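Local atomic coordinates of ethylbenzene dehydrogenase alpha-subunit (Aromatoleum aromaticum, PDB entry 2IVF), a protein that belongs to the molybdopterin oxidoreductase family and, as the alpha-subunit of its enzyme, holds a molybdenum atom, two pterin guanosine dinucleotide ligands and an iron-sulfur cluster. Residues 511-516 with 531-536; 824-829 with 939-944. All coordinates share one frame; numbering follows the deposited sequence.

Contact 1 (511-516 with 531-536); sequences EGFNKR and IEFMKV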
loop_
_atom_site.group_PDB
_atom_site.type_symbol
_atom_site.label_atom_id
_atom_site.label_comp_id
_atom_site.label_asym_id
_atom_site.label_seq_id
_atom_site.Cartn_x
_atom_site.Cartn_y
_atom_site.Cartn_z
ATOM N N GLU A 511 -35.376 22.638 -4.450
ATOM C CA GLU A 511 -35.990 23.910 -4.061
ATOM C C GLU A 511 -37.225 23.690 -3.183
ATOM O O GLU A 511 -37.374 24.333 -2.145
ATOM C CB GLU A 511 -36.377 24.722 -5.302
ATOM C CG GLU A 511 -35.189 25.228 -6.121
ATOM C CD GLU A 511 -35.596 25.834 -7.474
ATOM O OE1 GLU A 511 -36.803 25.807 -7.820
ATOM O OE2 GLU A 511 -34.695 26.331 -8.200
ATOM N N GLY A 512 -38.110 22.791 -3.600
ATOM C CA GLY A 512 -39.221 22.379 -2.757
ATOM C C GLY A 512 -38.756 22.145 -1.322
ATOM O O GLY A 512 -39.287 22.739 -0.383
ATOM N N PHE A 513 -37.746 21.302 -1.144
ATOM C CA PHE A 513 -37.268 21.012 0.202
ATOM C C PHE A 513 -36.780 22.258 0.935
ATOM O O PHE A 513 -37.012 22.406 2.130
ATOM C CB PHE A 513 -36.207 19.916 0.190
ATOM C CG PHE A 513 -36.794 18.549 0.153
ATOM C CD1 PHE A 513 -37.131 17.953 -1.068
ATOM C CD2 PHE A 513 -37.071 17.878 1.334
ATOM C CE1 PHE A 513 -37.702 16.695 -1.119
ATOM C CE2 PHE A 513 -37.634 16.617 1.303
ATOM C CZ PHE A 513 -37.960 16.020 0.067
ATOM N N ASN A 514 -36.131 23.160 0.216
ATOM C CA ASN A 514 -35.677 24.397 0.819
ATOM C C ASN A 514 -36.867 25.229 1.263
ATOM O O ASN A 514 -36.901 25.689 2.399
ATOM C CB ASN A 514 -34.765 25.183 -0.132
ATOM C CG ASN A 514 -33.318 24.699 -0.093
ATOM O OD1 ASN A 514 -33.032 23.538 0.217
ATOM N ND2 ASN A 514 -32.390 25.605 -0.389
ATOM N N LYS A 515 -37.863 25.385 0.394
ATOM C CA LYS A 515 -39.049 26.168 0.741
ATOM C C LYS A 515 -39.783 25.579 1.945
ATOM O O LYS A 515 -40.096 26.300 2.892
ATOM C CB LYS A 515 -40.018 26.289 -0.433
ATOM C CG LYS A 515 -41.019 27.414 -0.221
ATOM C CD LYS A 515 -42.226 27.361 -1.158
ATOM C CE LYS A 515 -43.139 28.579 -0.916
ATOM N NZ LYS A 515 -44.174 28.802 -1.983
ATOM N N ARG A 516 -40.056 24.275 1.901
ATOM C CA ARG A 516 -40.666 23.565 3.034
ATOM C C ARG A 516 -39.863 23.754 4.328
ATOM O O ARG A 516 -40.434 23.900 5.409
ATOM C CB ARG A 516 -40.737 22.065 2.758
ATOM C CG ARG A 516 -41.703 21.655 1.676
ATOM C CD ARG A 516 -41.270 20.304 1.090
ATOM N NE ARG A 516 -42.375 19.641 0.396
ATOM C CZ ARG A 516 -42.242 18.629 -0.462
ATOM N NH1 ARG A 516 -41.034 18.144 -0.762
ATOM N NH2 ARG A 516 -43.337 18.108 -1.029
ATOM N N ILE A 531 -29.998 18.638 3.949
ATOM C CA ILE A 531 -30.165 17.429 4.794
ATOM C C ILE A 531 -31.578 16.806 4.704
ATOM O O ILE A 531 -31.717 15.590 4.586
ATOM C CB ILE A 531 -29.878 17.741 6.266
ATOM C CG1 ILE A 531 -28.398 18.099 6.472
ATOM C CG2 ILE A 531 -30.197 16.554 7.158
ATOM C CD1 ILE A 531 -28.180 18.821 7.754
ATOM N N GLU A 532 -32.619 17.622 4.792
ATOM C CA GLU A 532 -33.975 17.105 4.688
ATOM C C GLU A 532 -34.167 16.404 3.348
ATOM O O GLU A 532 -34.666 15.279 3.279
ATOM C CB GLU A 532 -34.990 18.224 4.843
ATOM C CG GLU A 532 -34.956 18.919 6.215
ATOM C CD GLU A 532 -35.036 17.933 7.374
ATOM O OE1 GLU A 532 -35.742 16.914 7.242
ATOM O OE2 GLU A 532 -34.387 18.168 8.412
ATOM N N PHE A 533 -33.765 17.075 2.277
ATOM C CA PHE A 533 -33.775 16.475 0.935
ATOM C C PHE A 533 -33.062 15.139 0.969
ATOM O O PHE A 533 -33.546 14.133 0.447
ATOM C CB PHE A 533 -33.066 17.424 -0.054
ATOM C CG PHE A 533 -32.844 16.848 -1.436
ATOM C CD1 PHE A 533 -33.773 17.042 -2.444
ATOM C CD2 PHE A 533 -31.677 16.157 -1.740
ATOM C CE1 PHE A 533 -33.567 16.537 -3.734
ATOM C CE2 PHE A 533 -31.472 15.643 -3.037
ATOM C CZ PHE A 533 -32.426 15.845 -4.024
ATOM N N MET A 534 -31.895 15.120 1.584
ATOM C CA MET A 534 -31.104 13.906 1.565
ATOM C C MET A 534 -31.784 12.765 2.304
ATOM O O MET A 534 -31.731 11.617 1.859
ATOM C CB MET A 534 -29.730 14.158 2.166
ATOM C CG MET A 534 -28.808 14.935 1.247
ATOM S SD MET A 534 -28.575 14.180 -0.383
ATOM C CE MET A 534 -27.629 12.710 0.124
ATOM N N LYS A 535 -32.410 13.078 3.431
ATOM C CA LYS A 535 -33.112 12.075 4.198
ATOM C C LYS A 535 -34.158 11.395 3.328
ATOM O O LYS A 535 -34.231 10.179 3.298
ATOM C CB LYS A 535 -33.750 12.681 5.463
ATOM C CG LYS A 535 -32.731 13.237 6.451
ATOM C CD LYS A 535 -33.237 13.312 7.896
ATOM C CE LYS A 535 -34.152 14.489 8.151
ATOM N NZ LYS A 535 -34.520 14.621 9.613
ATOM N N VAL A 536 -34.921 12.183 2.582
ATOM C CA VAL A 536 -35.975 11.637 1.733
ATOM C C VAL A 536 -35.447 10.877 0.541
ATOM O O VAL A 536 -35.778 9.707 0.334
ATOM C CB VAL A 536 -36.891 12.728 1.233
ATOM C CG1 VAL A 536 -37.883 12.159 0.226
ATOM C CG2 VAL A 536 -37.600 13.370 2.433
#
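The ring of Phe513 lies across the backbone of Phe533, covering its CA with one face, where the consecutive helices 504-520 and 526-540 cross as a helix-loop-helix pair at the surface of the chain. The two short segments pass 9.1 Å apart, axis to axis, with 122° between their N-to-C directions. Phe533 CA sits 3.8 Å from the centroid of the Phe513 ring and close to its normal, a CH-pi contact. The Phe533 ring adds an offset edge-to-face stack: with planes at 86° and centroids 5.6 Å apart, it turns an edge toward the face of Phe513. Its CG stands anti to the backbone N (chi1 172°), which swings the ring out from its own helix, where it also touches Met509 of helix 504-520. On the opposite face of Phe513, one turn further along the same helix, the guanidinium of Arg516 places NH1 near the rim. Glu532 contributes CB at the border of the ring, while its carboxylate leads away to a long salt bridge with Lys535. Val536 closes the far edge, its CG2 lying near the ring plane, 3.4 Å from Phe513 CE2.

Contact 2 (824-829 with 939-944); sequences AGESLP and MPKPLH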
loop_
_atom_site.group_PDB
_atom_site.type_symbol
_atom_site.label_atom_id
_atom_site.label_comp_id
_atom_site.label_asym_id
_atom_site.label_seq_id
_atom_site.Cartn_x
_atom_site.Cartn_y
_atom_site.Cartn_z
ATOM N N ALA A 824 -27.252 6.476 29.300
ATOM C CA ALA A 824 -26.031 5.726 28.917
ATOM C C ALA A 824 -24.762 6.335 29.475
ATOM O O ALA A 824 -23.697 5.725 29.353
ATOM C CB ALA A 824 -25.866 5.676 27.397
ATOM N N GLY A 825 -24.858 7.535 30.034
ATOM C CA GLY A 825 -23.689 8.217 30.578
ATOM C C GLY A 825 -22.879 8.877 29.478
ATOM O O GLY A 825 -21.691 9.111 29.637
ATOM N N GLU A 826 -23.528 9.202 28.362
ATOM C CA GLU A 826 -22.812 9.832 27.240
ATOM C C GLU A 826 -23.317 11.243 26.855
ATOM O O GLU A 826 -23.043 11.736 25.736
ATOM C CB GLU A 826 -22.846 8.917 26.015
ATOM C CG GLU A 826 -22.168 7.635 26.237
ATOM C CD GLU A 826 -21.998 6.809 25.003
ATOM O OE1 GLU A 826 -21.907 7.379 23.892
ATOM O OE2 GLU A 826 -21.919 5.569 25.172
ATOM N N SER A 827 -24.011 11.920 27.750
ATOM C CA SER A 827 -24.462 13.292 27.449
ATOM C C SER A 827 -23.304 14.239 27.195
ATOM O O SER A 827 -23.400 15.112 26.332
ATOM C CB SER A 827 -25.317 13.825 28.570
ATOM O OG SER A 827 -24.623 13.744 29.812
ATOM N N LEU A 828 -22.197 14.048 27.914
ATOM C CA LEU A 828 -20.947 14.727 27.596
ATOM C C LEU A 828 -19.948 13.747 27.002
ATOM O O LEU A 828 -20.039 12.537 27.250
ATOM C CB LEU A 828 -20.334 15.368 28.854
ATOM C CG LEU A 828 -20.946 16.666 29.396
ATOM C CD1 LEU A 828 -20.319 17.025 30.748
ATOM C CD2 LEU A 828 -20.789 17.848 28.372
ATOM N N PRO A 829 -18.953 14.267 26.266
ATOM C CA PRO A 829 -17.889 13.355 25.837
ATOM C C PRO A 829 -17.269 12.734 27.096
ATOM O O PRO A 829 -17.184 13.372 28.129
ATOM C CB PRO A 829 -16.893 14.253 25.109
ATOM C CG PRO A 829 -17.646 15.538 24.841
ATOM C CD PRO A 829 -18.675 15.667 25.893
ATOM N N MET A 939 -20.274 -5.521 16.459
ATOM C CA MET A 939 -21.316 -5.048 17.362
ATOM C C MET A 939 -21.637 -3.592 17.031
ATOM O O MET A 939 -20.767 -2.751 17.151
ATOM C CB MET A 939 -20.833 -5.133 18.818
ATOM C CG MET A 939 -20.529 -6.521 19.330
ATOM S SD MET A 939 -22.001 -7.588 19.399
ATOM C CE MET A 939 -22.913 -6.911 20.794
ATOM N N PRO A 940 -22.866 -3.289 16.563
ATOM C CA PRO A 940 -23.177 -1.904 16.296
ATOM C C PRO A 940 -23.509 -1.168 17.569
ATOM O O PRO A 940 -24.138 -1.738 18.458
ATOM C CB PRO A 940 -24.416 -1.982 15.393
ATOM C CG PRO A 940 -24.594 -3.390 15.046
ATOM C CD PRO A 940 -23.972 -4.164 16.160
ATOM N N LYS A 941 -23.134 0.102 17.635
ATOM C CA LYS A 941 -23.383 0.908 18.829
ATOM C C LYS A 941 -24.865 1.223 18.922
ATOM O O LYS A 941 -25.397 1.923 18.075
ATOM C CB LYS A 941 -22.515 2.194 18.856
ATOM C CG LYS A 941 -22.744 2.990 20.154
ATOM C CD LYS A 941 -21.547 3.825 20.528
ATOM C CE LYS A 941 -21.856 4.762 21.685
ATOM N NZ LYS A 941 -20.608 5.433 22.189
ATOM N N PRO A 942 -25.557 0.657 19.922
ATOM C CA PRO A 942 -27.005 0.809 19.970
ATOM C C PRO A 942 -27.517 2.256 20.045
ATOM O O PRO A 942 -28.628 2.519 19.591
ATOM C CB PRO A 942 -27.394 0.064 21.247
ATOM C CG PRO A 942 -26.370 -0.879 21.450
ATOM C CD PRO A 942 -25.087 -0.180 21.028
ATOM N N LEU A 943 -26.706 3.176 20.608
ATOM C CA LEU A 943 -27.127 4.571 20.759
ATOM C C LEU A 943 -27.294 5.199 19.377
ATOM O O LEU A 943 -28.023 6.170 19.217
ATOM C CB LEU A 943 -26.110 5.382 21.566
ATOM C CG LEU A 943 -25.989 5.019 23.047
ATOM C CD1 LEU A 943 -25.011 6.015 23.700
ATOM C CD2 LEU A 943 -27.343 5.030 23.682
ATOM N N HIS A 944 -26.675 4.604 18.372
ATOM C CA HIS A 944 -26.848 5.085 17.008
ATOM C C HIS A 944 -28.125 4.669 16.301
ATOM O O HIS A 944 -28.300 4.997 15.146
ATOM C CB HIS A 944 -25.615 4.798 16.184
ATOM C CG HIS A 944 -24.385 5.413 16.750
ATOM N ND1 HIS A 944 -23.157 5.316 16.125
ATOM C CD2 HIS A 944 -24.196 6.206 17.833
ATOM C CE1 HIS A 944 -22.244 5.930 16.861
ATOM N NE2 HIS A 944 -22.853 6.515 17.881
#
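Two nearly straight side chains approach from opposite directions: Lys941, with CG anti to the backbone N (chi1 -177°) and every later torsion extended, and Glu826, whose CG lies beside its backbone N (chi1 -63°) before the chain runs out straight. They join in a buried salt bridge. Lys941 NZ donates to Glu826 OE1 at 2.9 Å, meeting the syn side of that oxygen somewhat out of the carboxylate plane; a weak second bond of 3.3 Å runs from NZ to Glu826 OE2. Neither charge relies on this pair alone. Glu826 OE2 also forms a salt bridge with Lys832, and Lys941 NZ reaches Asp455 and His453, so the two lysines and two acids alternate in a chain of charges that probably balances their burial.

Leu943 passes obliquely beside the carboxylate and shields it with a methyl: CD1 is 3.4 Å from Glu826 CD, a close approach. The same CD1 touches Ala824 CB at 3.8 Å, and CD2 lies 4.0 Å from that CB, so the leucine tip spans both the last turn of helix 819-824 and the acid that follows. Between these two, Gly825 takes a positive phi of 80° and turns the chain out of the helix. Within 939-944, Lys941 O accepts the N-H of His944 at 3.0 Å, and Lys941 CB lies over the centre of the His944 ring, whose NE2 bonds to Asp455 as well. The contact thus joins a glycine-ended Schellman motif, closing helix 819-824, to a short 3-10 turn in the loop between strands 915-917 and 969-975.

Contact 1 closes before contact 2 opens along the chain, and their centres lie 28 Å apart, with about 12 Å between nearest atoms, so they do not touch. Contact 1 is local, joining consecutive helices within the molybdopterin oxidoreductase range at the surface. Contact 2 is buried and long-range, bringing the end of helix 819-824 to a loop more than 100 residues later, with helix 454-467 beside both its segments. The single long loop between strands 915-917 and 969-975 serves both regions: it carries 939-944, and further on its Tyr955 touches Ile531 and Met534. Of the two, contact 2 lies nearer the cofactors, the Lys941 side chain being about 13 Å from bound MGD.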